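Local coordinates for protein DNA alpha-glucosyltransferase (Enterobacteria phage T4, PDB 1Y6F) that is a phage glycosyltransferase of the GT-B fold, modelled here with uridine-5'-diphosphate-glucose and DNA bound, at residues N202-R207 / E235-S240; T210-Y215 / Q295-N300; R306-T311 / E330-R335. All blocks are in the same frame, centred on the assembly; numbering follows the deposited sequence.

Interaction 1. Residues N202-R207 / E235-S240; sequences NRWIGR and EGLERS. With UPG (uridine-5'-diphosphate-glucose), chain E; nucleotides of chain A.
R203 and E235 meet at the ends of their side chains, which cross at a slant, in a salt bridge with R203 NH1 2.6 Å from E235 OE2. The two flat groups are nearly perpendicular: the guanidinium and carboxylate planes stand 80° apart, and NH1 is the nitrogen that makes the link. A bend near the end of the arginine (chi3 -67°) brings the guanidinium round to the acid. Next to this pair the backbones run in parallel register about I205, which E235 brackets with both of its peptide groups: E235 N donates to W204 O at 2.7 Å, and G206 N donates to E235 O. I205 CA adds a CH...O contact to that same carbonyl at 3.3 Å. Past the end of the strand the pairing continues in weaker form, with R207 CA directed at G236 O. On another side of the backbone the far end of the W204 ring reaches L237, CH2 lying 4.2 Å from CD2, and the two side chains cross at about a right angle. The same methyl, L237 CD2, also rests on the backbone of R207, 3.7 Å from R207 C.

R207 turns its own end elsewhere, giving NH1 to UPG O1B at 3.1 Å with the phosphate oxygen near the guanidinium plane. A second shell fixes these groups. R286 gives E235 OE2 a further salt bridge, S290 accepts R203 NE, and R49 bridges E238 while also bonding G236 O and UPG. Beyond them, R239 and S240 touch DA8 of chain A. The contact thus lies where strands 201-205 and 231-235 end, next to each other in a parallel sheet, with helix 280-287 against R203, I205 and E235 and helix 214-225 against W204.

Interaction 2. Residues T210-Y215 / Q295-N300; sequences TWKGFY and QLSKLN. With UPG (uridine-5'-diphosphate-glucose), chain E; nucleotides of chain A.
W211 and K298 carry the one backbone hydrogen bond between these loops: K298 N donates to W211 O at 2.7 Å, with an N-H...O angle of 161°. S297 CA leans on the same carbonyl in a CH...O contact, and two residues further on G213 CA does likewise with L296 O at 3.3 Å. The short 3-10 turn 210-212 is therefore matched to an irregular chain that passes K212 and G213 closely, without becoming a sheet.

The W211 indole is held between two aliphatic groups. K212 CD lies 3.8 Å above one face and L299 CD1 sits over the opposite one, both offset toward the rim; the modelled L299 spacing is too short to be trusted in detail. In the ring plane, W211 CH2 meets UPG O2' at 3.3 Å, while NE1 bonds a phosphate of the nucleic acid. Bent at chi2 (70°), the K212 chain runs past S297 OG and ends with NZ 2.6 Å from UPG O1B; its salt bridge is to E309. S297 is itself steadied by Q295, whose OE1 accepts S297 N at 3.1 Å. K298, extended beyond CG, lays CE beside T210 O at 3.4 Å. On the nucleic acid side, T210 OG1 donates to OP2 of DC5 of chain A at 3.0 Å.

Loops of this kind, following the parallel strands 201-205 and 290-295, form the ligand-facing edge of a Rossmann-like domain. In this GT-B protein the turn 210-212 puts the UPG diphosphate and a DNA phosphate within reach of neighbouring residues, with 295-300 packed behind it.

Interaction 3. Residues R306-T311 / E330-R335; sequences RSLEYT and ENLKFR. With UPG (uridine-5'-diphosphate-glucose), chain E.
L308 and L332 cross obliquely, branch against branch, and form the apolar heart of this contact. Their CD1 methyls are modelled 3.3 Å apart, tighter than carbons usually pack, so the exact spacing is doubtful. L332 points toward the opposing loop, and its other branch covers peptide atoms: L332 CD2 lies 3.4 Å from S307 N, with R306 C as the next neighbour. One leucine thus fills the angle between a side chain and the backbone leading up to it.

R306 crosses K333-R335 at a slant. CG runs past K333 O at 3.9 Å, and beyond a bend at chi3 (-63°) NH2 reaches R335 CG at 3.8 Å, meeting the aliphatic part of that arginine rather than its charge. The two guanidinium planes are turned 53° from one another, and R306 NH2 remains 6.0 Å from R335 NE. Each charged end has partners beyond the pair: R306 bridges E396 and bonds N176, while R335 donates to the Q386 carbonyl. Helix 370-388 packs L384 against L308 and stacks F383 on F334.

From this base the chain enters helix 310-317, with E309 at its N-cap position. T311 grips one phosphate oxygen twice, its N donating to UPG O2A at 2.9 Å and its OG1 at 2.7 Å, and Y310 N adds a weak bond to O1A.

The chemistry divides accordingly. The contact is made by van der Waals touch, with no hydrogen bond across it; the two arginines have separate polar partners, which probably eases their like charges, and the polar grip lies at the helix start, whose dipole probably helps to accommodate the phosphate's negative charge.

Overall arrangement
All three contacts belong to the fold half built on the sheet that holds strands 201-205, 231-235 and 290-295, and all touch UPG. Centres of interactions 1 and 2 lie 11 Å apart, those of 2 and 3 14 Å, and those of 1 and 3 21 Å, which puts interaction 2 in the middle. Along the chain the segments of interactions 1 and 2 alternate, whereas interaction 3 follows both. Direct links join them: W204 packs on K212 and F214, I205 on T311, and Q295 NE2 probably hydrogen-bonds T311 OG1 at 2.6 Å. Segments distant in sequence thereby converge on one diphosphate, with DNA beside interactions 1 and 2.

Interaction 1. Residues N202-R207 / E235-S240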
# COMPACT_ATOMS: atom_id res chain seq x y z
N ASN C 202 5.96 -10.79 -17.30
CA ASN C 202 6.34 -10.58 -15.92
C ASN C 202 5.98 -9.13 -15.63
O ASN C 202 6.49 -8.22 -16.30
CB ASN C 202 7.83 -10.82 -15.76
CG ASN C 202 8.23 -12.21 -16.17
OD1 ASN C 202 8.22 -12.56 -17.35
ND2 ASN C 202 8.55 -13.04 -15.18
N ARG C 203 5.12 -8.91 -14.64
CA ARG C 203 4.65 -7.58 -14.30
C ARG C 203 4.99 -7.10 -12.89
O ARG C 203 4.56 -7.67 -11.90
CB ARG C 203 3.14 -7.53 -14.51
CG ARG C 203 2.54 -6.15 -14.56
CD ARG C 203 1.05 -6.26 -14.85
NE ARG C 203 0.79 -6.76 -16.20
CZ ARG C 203 0.92 -6.03 -17.31
NH1 ARG C 203 1.32 -4.77 -17.24
NH2 ARG C 203 0.64 -6.56 -18.50
N TRP C 204 5.76 -6.02 -12.83
CA TRP C 204 6.18 -5.42 -11.57
C TRP C 204 5.32 -4.18 -11.31
O TRP C 204 5.00 -3.43 -12.24
CB TRP C 204 7.66 -5.04 -11.70
CG TRP C 204 8.27 -4.36 -10.51
CD1 TRP C 204 9.02 -4.94 -9.53
CD2 TRP C 204 8.19 -2.97 -10.18
NE1 TRP C 204 9.43 -3.99 -8.61
CE2 TRP C 204 8.93 -2.78 -8.99
CE3 TRP C 204 7.58 -1.87 -10.79
CZ2 TRP C 204 9.06 -1.52 -8.39
CZ3 TRP C 204 7.71 -0.63 -10.19
CH2 TRP C 204 8.44 -0.46 -9.00
N ILE C 205 4.92 -3.96 -10.06
CA ILE C 205 4.13 -2.79 -9.71
C ILE C 205 4.73 -2.14 -8.47
O ILE C 205 5.25 -2.84 -7.59
CB ILE C 205 2.64 -3.12 -9.42
CG1 ILE C 205 2.53 -4.12 -8.27
CG2 ILE C 205 1.95 -3.62 -10.69
CD1 ILE C 205 1.10 -4.55 -7.94
N GLY C 206 4.66 -0.81 -8.43
CA GLY C 206 5.19 -0.05 -7.32
C GLY C 206 5.34 1.43 -7.65
O GLY C 206 4.58 2.00 -8.45
N ARG C 207 6.33 2.07 -7.01
CA ARG C 207 6.61 3.48 -7.20
C ARG C 207 8.12 3.63 -7.28
O ARG C 207 8.86 2.69 -7.00
CB ARG C 207 6.13 4.31 -6.02
CG ARG C 207 4.67 4.29 -5.75
CD ARG C 207 4.36 5.24 -4.60
NE ARG C 207 4.84 4.76 -3.30
CZ ARG C 207 5.69 5.44 -2.52
NH1 ARG C 207 6.07 4.94 -1.35
NH2 ARG C 207 6.17 6.60 -2.93
N GLU C 235 4.90 -1.29 -13.87
CA GLU C 235 3.87 -0.29 -13.73
C GLU C 235 3.97 0.56 -12.48
O GLU C 235 4.18 0.04 -11.39
CB GLU C 235 2.49 -0.95 -13.75
CG GLU C 235 2.18 -1.70 -15.01
CD GLU C 235 0.72 -1.97 -15.10
OE1 GLU C 235 -0.03 -1.23 -14.45
OE2 GLU C 235 0.31 -2.91 -15.81
N GLY C 236 3.80 1.87 -12.66
CA GLY C 236 3.82 2.77 -11.53
C GLY C 236 5.06 3.60 -11.29
O GLY C 236 5.16 4.25 -10.25
N LEU C 237 6.00 3.57 -12.22
CA LEU C 237 7.21 4.36 -12.03
C LEU C 237 6.98 5.77 -12.54
O LEU C 237 6.52 5.95 -13.66
CB LEU C 237 8.39 3.75 -12.79
CG LEU C 237 9.37 2.83 -12.06
CD1 LEU C 237 10.70 2.91 -12.77
CD2 LEU C 237 9.55 3.25 -10.62
N GLU C 238 7.25 6.76 -11.70
CA GLU C 238 7.10 8.14 -12.11
C GLU C 238 8.50 8.72 -12.08
O GLU C 238 9.35 8.23 -11.33
CB GLU C 238 6.16 8.91 -11.17
CG GLU C 238 6.71 9.25 -9.80
CD GLU C 238 7.12 8.03 -8.99
OE1 GLU C 238 6.40 7.01 -9.06
OE2 GLU C 238 8.14 8.10 -8.28
N ARG C 239 8.76 9.73 -12.89
CA ARG C 239 10.10 10.30 -12.90
C ARG C 239 10.32 11.32 -11.81
O ARG C 239 10.63 12.49 -12.04
CB ARG C 239 10.41 10.86 -14.28
CG ARG C 239 10.75 9.74 -15.26
CD ARG C 239 10.86 10.21 -16.69
NE ARG C 239 9.55 10.35 -17.31
CZ ARG C 239 9.35 10.68 -18.58
NH1 ARG C 239 10.39 10.92 -19.37
NH2 ARG C 239 8.12 10.78 -19.05
N SER C 240 10.17 10.82 -10.59
CA SER C 240 10.37 11.57 -9.37
C SER C 240 11.87 11.92 -9.37
O SER C 240 12.61 11.45 -10.24
CB SER C 240 10.00 10.66 -8.18
OG SER C 240 9.76 11.37 -6.98
N1 UPG E . -1.49 2.20 -6.96
C2 UPG E . -2.30 2.60 -8.01
N3 UPG E . -1.67 3.35 -8.96
C4 UPG E . -0.34 3.73 -8.98
C5 UPG E . 0.43 3.25 -7.88
C6 UPG E . -0.16 2.52 -6.93
O2 UPG E . -3.48 2.30 -8.09
O4 UPG E . 0.06 4.46 -9.88
C1C UPG E . -2.12 1.46 -5.86
C2C UPG E . -1.59 0.06 -5.60
O2C UPG E . -2.27 -0.88 -6.41
C3C UPG E . -1.93 -0.11 -4.12
C4C UPG E . -1.66 1.28 -3.57
O4C UPG E . -1.88 2.19 -4.68
O3C UPG E . -3.32 -0.41 -3.98
C5C UPG E . -0.27 1.50 -3.03
O5C UPG E . -0.18 0.92 -1.73
PA UPG E . 1.11 0.13 -1.24
O1A UPG E . 0.91 -0.11 0.20
O2A UPG E . 1.31 -1.03 -2.15
O3A UPG E . 2.34 1.17 -1.49
PB UPG E . 2.65 2.63 -0.84
O1B UPG E . 4.09 2.68 -0.51
O2B UPG E . 2.09 3.63 -1.77
O3B UPG E . 1.80 2.62 0.52
C1' UPG E . 2.17 3.23 1.80
C2' UPG E . 3.37 2.60 2.50
C3' UPG E . 3.08 1.11 2.67
C4' UPG E . 1.80 0.92 3.51
C5' UPG E . 0.63 1.76 2.94
C6' UPG E . -0.57 1.81 3.88
O2' UPG E . 4.56 2.82 1.76
O3' UPG E . 4.17 0.45 3.29
O4' UPG E . 1.44 -0.45 3.50
O5' UPG E . 1.03 3.13 2.68
O6' UPG E . -0.22 1.44 5.21
P DA A 8 4.74 12.13 -5.09
OP1 DA A 8 4.36 12.51 -3.70
OP2 DA A 8 3.81 12.44 -6.21
O5' DA A 8 6.16 12.77 -5.42
C5' DA A 8 6.67 12.78 -6.76
C4' DA A 8 7.27 14.12 -7.08
O4' DA A 8 7.99 14.07 -8.34
C3' DA A 8 6.26 15.26 -7.23
O3' DA A 8 6.81 16.47 -6.69
C2' DA A 8 6.10 15.39 -8.73
C1' DA A 8 7.51 15.09 -9.21
N9 DA A 8 7.62 14.61 -10.59
C8 DA A 8 6.98 13.55 -11.19
N7 DA A 8 7.32 13.38 -12.45
C5 DA A 8 8.24 14.39 -12.69
C6 DA A 8 8.98 14.75 -13.84
N6 DA A 8 8.90 14.09 -15.00
N1 DA A 8 9.80 15.81 -13.74
C2 DA A 8 9.88 16.46 -12.58
N3 DA A 8 9.24 16.23 -11.43
C4 DA A 8 8.43 15.16 -11.56

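Interaction 2. Residues T210-Y215 / Q295-N300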
# COMPACT_ATOMS: atom_id res chain seq x y z
N THR C 210 13.75 3.53 -3.81
CA THR C 210 14.74 2.50 -3.57
C THR C 210 14.30 1.22 -2.84
O THR C 210 14.64 0.13 -3.29
CB THR C 210 15.94 3.12 -2.86
OG1 THR C 210 15.49 3.84 -1.70
CG2 THR C 210 16.67 4.06 -3.81
N TRP C 211 13.58 1.33 -1.73
CA TRP C 211 13.19 0.12 -1.01
C TRP C 211 12.10 -0.68 -1.72
O TRP C 211 11.72 -1.77 -1.26
CB TRP C 211 12.75 0.44 0.44
CG TRP C 211 11.71 1.52 0.58
CD1 TRP C 211 11.93 2.87 0.58
CD2 TRP C 211 10.31 1.34 0.78
NE1 TRP C 211 10.74 3.54 0.77
CE2 TRP C 211 9.73 2.62 0.90
CE3 TRP C 211 9.48 0.22 0.87
CZ2 TRP C 211 8.37 2.82 1.11
CZ3 TRP C 211 8.12 0.41 1.08
CH2 TRP C 211 7.58 1.70 1.19
N LYS C 212 11.63 -0.16 -2.84
CA LYS C 212 10.59 -0.83 -3.62
C LYS C 212 11.21 -1.82 -4.62
O LYS C 212 10.52 -2.35 -5.49
CB LYS C 212 9.77 0.22 -4.37
CG LYS C 212 8.28 0.13 -4.14
CD LYS C 212 7.88 0.55 -2.73
CE LYS C 212 6.38 0.35 -2.55
NZ LYS C 212 5.84 0.85 -1.26
N GLY C 213 12.51 -2.06 -4.48
CA GLY C 213 13.23 -2.99 -5.33
C GLY C 213 13.08 -2.89 -6.84
O GLY C 213 13.06 -3.92 -7.52
N PHE C 214 12.99 -1.68 -7.40
CA PHE C 214 12.84 -1.56 -8.85
C PHE C 214 14.15 -1.91 -9.57
O PHE C 214 14.13 -2.49 -10.66
CB PHE C 214 12.39 -0.15 -9.27
CG PHE C 214 13.30 0.95 -8.79
CD1 PHE C 214 13.17 1.47 -7.51
CD2 PHE C 214 14.26 1.49 -9.64
CE1 PHE C 214 13.99 2.52 -7.08
CE2 PHE C 214 15.09 2.53 -9.22
CZ PHE C 214 14.96 3.05 -7.94
N TYR C 215 15.27 -1.56 -8.96
CA TYR C 215 16.58 -1.85 -9.55
C TYR C 215 16.73 -3.34 -9.85
O TYR C 215 17.07 -3.74 -10.96
CB TYR C 215 17.70 -1.41 -8.60
CG TYR C 215 18.06 0.06 -8.69
CD1 TYR C 215 18.37 0.80 -7.55
CD2 TYR C 215 18.14 0.70 -9.94
CE1 TYR C 215 18.74 2.14 -7.64
CE2 TYR C 215 18.52 2.03 -10.04
CZ TYR C 215 18.81 2.75 -8.89
OH TYR C 215 19.19 4.07 -8.98
N GLN C 295 6.84 -7.74 -6.71
CA GLN C 295 6.71 -6.70 -5.69
C GLN C 295 7.91 -6.92 -4.80
O GLN C 295 7.84 -7.66 -3.82
CB GLN C 295 5.40 -6.89 -4.92
CG GLN C 295 4.80 -5.60 -4.36
CD GLN C 295 5.42 -5.18 -3.04
OE1 GLN C 295 6.54 -5.57 -2.72
NE2 GLN C 295 4.70 -4.38 -2.27
N LEU C 296 9.02 -6.28 -5.16
CA LEU C 296 10.26 -6.46 -4.42
C LEU C 296 10.58 -5.47 -3.31
O LEU C 296 11.72 -5.02 -3.19
CB LEU C 296 11.43 -6.53 -5.40
CG LEU C 296 11.67 -7.88 -6.09
CD1 LEU C 296 10.37 -8.45 -6.59
CD2 LEU C 296 12.63 -7.69 -7.25
N SER C 297 9.59 -5.15 -2.48
CA SER C 297 9.83 -4.23 -1.38
C SER C 297 10.86 -4.90 -0.47
O SER C 297 10.65 -6.03 -0.03
CB SER C 297 8.54 -3.96 -0.59
OG SER C 297 7.62 -3.21 -1.36
N LYS C 298 11.96 -4.22 -0.21
CA LYS C 298 13.00 -4.78 0.63
C LYS C 298 13.25 -3.91 1.86
O LYS C 298 14.39 -3.59 2.21
CB LYS C 298 14.29 -4.95 -0.18
CG LYS C 298 14.73 -3.70 -0.92
CD LYS C 298 15.88 -3.98 -1.87
CE LYS C 298 16.37 -2.71 -2.56
NZ LYS C 298 17.51 -2.97 -3.49
N LEU C 299 12.16 -3.54 2.51
CA LEU C 299 12.19 -2.72 3.72
C LEU C 299 13.12 -3.37 4.75
O LEU C 299 13.46 -4.55 4.62
CB LEU C 299 10.77 -2.63 4.28
CG LEU C 299 10.19 -1.34 4.83
CD1 LEU C 299 10.43 -0.19 3.85
CD2 LEU C 299 8.69 -1.55 5.08
N ASN C 300 13.53 -2.64 5.78
CA ASN C 300 14.41 -3.23 6.78
C ASN C 300 13.75 -3.78 8.05
O ASN C 300 12.79 -3.22 8.56
CB ASN C 300 15.49 -2.24 7.18
CG ASN C 300 16.41 -2.80 8.24
OD1 ASN C 300 16.03 -2.95 9.40
ND2 ASN C 300 17.63 -3.14 7.84
N1 UPG E . -1.49 2.20 -6.96
C2 UPG E . -2.30 2.60 -8.01
N3 UPG E . -1.67 3.35 -8.96
C4 UPG E . -0.34 3.73 -8.98
C5 UPG E . 0.43 3.25 -7.88
C6 UPG E . -0.16 2.52 -6.93
O2 UPG E . -3.48 2.30 -8.09
O4 UPG E . 0.06 4.46 -9.88
C1C UPG E . -2.12 1.46 -5.86
C2C UPG E . -1.59 0.06 -5.60
O2C UPG E . -2.27 -0.88 -6.41
C3C UPG E . -1.93 -0.11 -4.12
C4C UPG E . -1.66 1.28 -3.57
O4C UPG E . -1.88 2.19 -4.68
O3C UPG E . -3.32 -0.41 -3.98
C5C UPG E . -0.27 1.50 -3.03
O5C UPG E . -0.18 0.92 -1.73
PA UPG E . 1.11 0.13 -1.24
O1A UPG E . 0.91 -0.11 0.20
O2A UPG E . 1.31 -1.03 -2.15
O3A UPG E . 2.34 1.17 -1.49
PB UPG E . 2.65 2.63 -0.84
O1B UPG E . 4.09 2.68 -0.51
O2B UPG E . 2.09 3.63 -1.77
O3B UPG E . 1.80 2.62 0.52
C1' UPG E . 2.17 3.23 1.80
C2' UPG E . 3.37 2.60 2.50
C3' UPG E . 3.08 1.11 2.67
C4' UPG E . 1.80 0.92 3.51
C5' UPG E . 0.63 1.76 2.94
C6' UPG E . -0.57 1.81 3.88
O2' UPG E . 4.56 2.82 1.76
O3' UPG E . 4.17 0.45 3.29
O4' UPG E . 1.44 -0.45 3.50
O5' UPG E . 1.03 3.13 2.68
O6' UPG E . -0.22 1.44 5.21
P DC A 5 16.03 2.71 2.10
OP1 DC A 5 15.44 1.91 3.22
OP2 DC A 5 16.02 2.17 0.72
O5' DC A 5 15.40 4.18 2.06
C5' DC A 5 15.42 5.01 3.21
C4' DC A 5 14.85 6.37 2.88
O4' DC A 5 15.84 7.21 2.25
C3' DC A 5 13.64 6.34 1.94
O3' DC A 5 12.62 7.20 2.43
C2' DC A 5 14.19 6.88 0.64
C1' DC A 5 15.26 7.84 1.12
N1 DC A 5 16.32 8.13 0.15
C2 DC A 5 16.66 9.46 -0.10
O2 DC A 5 16.06 10.35 0.52
N3 DC A 5 17.62 9.75 -1.01
C4 DC A 5 18.24 8.76 -1.66
N4 DC A 5 19.18 9.08 -2.54
C5 DC A 5 17.92 7.39 -1.42
C6 DC A 5 16.97 7.12 -0.51

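Interaction 3. Residues R306-T311 / E330-R335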
# COMPACT_ATOMS: atom_id res chain seq x y z
N ARG C 306 4.09 -7.24 10.89
CA ARG C 306 3.08 -8.09 10.24
C ARG C 306 2.56 -7.46 8.95
O ARG C 306 1.82 -8.09 8.19
CB ARG C 306 1.90 -8.33 11.17
CG ARG C 306 2.23 -8.99 12.50
CD ARG C 306 0.96 -9.28 13.32
NE ARG C 306 0.24 -8.06 13.69
CZ ARG C 306 -1.04 -8.04 14.08
NH1 ARG C 306 -1.61 -6.88 14.39
NH2 ARG C 306 -1.74 -9.16 14.14
N SER C 307 2.96 -6.22 8.68
CA SER C 307 2.45 -5.51 7.52
C SER C 307 2.97 -5.78 6.13
O SER C 307 4.10 -5.43 5.77
CB SER C 307 2.50 -4.00 7.76
OG SER C 307 1.45 -3.57 8.61
N LEU C 308 2.10 -6.40 5.35
CA LEU C 308 2.39 -6.65 3.96
C LEU C 308 1.81 -5.35 3.34
O LEU C 308 1.09 -4.61 4.02
CB LEU C 308 1.63 -7.90 3.51
CG LEU C 308 2.35 -8.91 2.63
CD1 LEU C 308 3.80 -9.07 3.07
CD2 LEU C 308 1.61 -10.24 2.67
N GLU C 309 2.14 -5.05 2.09
CA GLU C 309 1.63 -3.85 1.42
C GLU C 309 0.48 -4.18 0.47
O GLU C 309 0.33 -5.33 0.06
CB GLU C 309 2.75 -3.17 0.64
CG GLU C 309 3.67 -2.33 1.50
CD GLU C 309 5.04 -2.11 0.87
OE1 GLU C 309 5.95 -2.92 1.12
OE2 GLU C 309 5.19 -1.12 0.12
N TYR C 310 -0.34 -3.19 0.12
CA TYR C 310 -1.45 -3.46 -0.79
C TYR C 310 -1.00 -4.08 -2.11
O TYR C 310 -1.70 -4.95 -2.65
CB TYR C 310 -2.27 -2.20 -1.06
CG TYR C 310 -3.12 -1.84 0.12
CD1 TYR C 310 -2.81 -0.76 0.95
CD2 TYR C 310 -4.21 -2.64 0.46
CE1 TYR C 310 -3.55 -0.49 2.09
CE2 TYR C 310 -4.95 -2.39 1.59
CZ TYR C 310 -4.62 -1.32 2.41
OH TYR C 310 -5.38 -1.09 3.53
N THR C 311 0.15 -3.64 -2.63
CA THR C 311 0.65 -4.22 -3.87
C THR C 311 0.93 -5.71 -3.66
O THR C 311 0.78 -6.50 -4.59
CB THR C 311 1.93 -3.49 -4.40
OG1 THR C 311 2.73 -3.03 -3.31
CG2 THR C 311 1.54 -2.31 -5.27
N GLU C 330 10.90 -13.09 5.35
CA GLU C 330 11.62 -13.69 6.47
C GLU C 330 11.42 -12.95 7.79
O GLU C 330 11.27 -13.57 8.84
CB GLU C 330 13.12 -13.77 6.14
CG GLU C 330 13.47 -14.88 5.16
CD GLU C 330 14.89 -14.78 4.63
OE1 GLU C 330 15.41 -15.80 4.12
OE2 GLU C 330 15.50 -13.69 4.72
N ASN C 331 11.41 -11.62 7.72
CA ASN C 331 11.24 -10.75 8.88
C ASN C 331 9.78 -10.62 9.30
O ASN C 331 9.48 -10.56 10.49
CB ASN C 331 11.81 -9.38 8.55
CG ASN C 331 13.23 -9.46 7.98
OD1 ASN C 331 13.68 -8.55 7.28
ND2 ASN C 331 13.93 -10.53 8.31
N LEU C 332 8.87 -10.56 8.33
CA LEU C 332 7.44 -10.45 8.61
C LEU C 332 6.92 -11.73 9.23
O LEU C 332 7.49 -12.80 9.02
CB LEU C 332 6.67 -10.16 7.32
CG LEU C 332 6.64 -8.73 6.79
CD1 LEU C 332 6.11 -8.74 5.36
CD2 LEU C 332 5.78 -7.86 7.69
N LYS C 333 5.82 -11.64 9.97
CA LYS C 333 5.24 -12.81 10.64
C LYS C 333 3.77 -13.05 10.33
O LYS C 333 2.95 -12.14 10.36
CB LYS C 333 5.42 -12.67 12.15
CG LYS C 333 6.84 -12.33 12.56
CD LYS C 333 7.02 -12.37 14.07
CE LYS C 333 8.49 -12.11 14.42
NZ LYS C 333 9.42 -13.01 13.67
N PHE C 334 3.43 -14.31 10.04
CA PHE C 334 2.06 -14.71 9.74
C PHE C 334 1.20 -14.18 10.88
O PHE C 334 1.60 -14.22 12.04
CB PHE C 334 1.98 -16.24 9.64
CG PHE C 334 0.69 -16.75 9.05
CD1 PHE C 334 0.03 -16.04 8.06
CD2 PHE C 334 0.17 -17.97 9.47
CE1 PHE C 334 -1.15 -16.54 7.50
CE2 PHE C 334 -1.00 -18.48 8.91
CZ PHE C 334 -1.66 -17.77 7.92
N ARG C 335 0.02 -13.67 10.56
CA ARG C 335 -0.88 -13.11 11.56
C ARG C 335 -1.47 -14.16 12.47
O ARG C 335 -1.90 -13.86 13.58
CB ARG C 335 -2.03 -12.37 10.87
CG ARG C 335 -3.11 -11.85 11.82
CD ARG C 335 -4.35 -11.40 11.05
NE ARG C 335 -5.07 -12.53 10.47
CZ ARG C 335 -6.01 -13.23 11.09
NH1 ARG C 335 -6.36 -12.92 12.33
NH2 ARG C 335 -6.61 -14.25 10.47
N1 UPG E . -1.49 2.20 -6.96
C2 UPG E . -2.30 2.60 -8.01
N3 UPG E . -1.67 3.35 -8.96
C4 UPG E . -0.34 3.73 -8.98
C5 UPG E . 0.43 3.25 -7.88
C6 UPG E . -0.16 2.52 -6.93
O2 UPG E . -3.48 2.30 -8.09
O4 UPG E . 0.06 4.46 -9.88
C1C UPG E . -2.12 1.46 -5.86
C2C UPG E . -1.59 0.06 -5.60
O2C UPG E . -2.27 -0.88 -6.41
C3C UPG E . -1.93 -0.11 -4.12
C4C UPG E . -1.66 1.28 -3.57
O4C UPG E . -1.88 2.19 -4.68
O3C UPG E . -3.32 -0.41 -3.98
C5C UPG E . -0.27 1.50 -3.03
O5C UPG E . -0.18 0.92 -1.73
PA UPG E . 1.11 0.13 -1.24
O1A UPG E . 0.91 -0.11 0.20
O2A UPG E . 1.31 -1.03 -2.15
O3A UPG E . 2.34 1.17 -1.49
PB UPG E . 2.65 2.63 -0.84
O1B UPG E . 4.09 2.68 -0.51
O2B UPG E . 2.09 3.63 -1.77
O3B UPG E . 1.80 2.62 0.52
C1' UPG E . 2.17 3.23 1.80
C2' UPG E . 3.37 2.60 2.50
C3' UPG E . 3.08 1.11 2.67
C4' UPG E . 1.80 0.92 3.51
C5' UPG E . 0.63 1.76 2.94
C6' UPG E . -0.57 1.81 3.88
O2' UPG E . 4.56 2.82 1.76
O3' UPG E . 4.17 0.45 3.29
O4' UPG E . 1.44 -0.45 3.50
O5' UPG E . 1.03 3.13 2.68
O6' UPG E . -0.22 1.44 5.21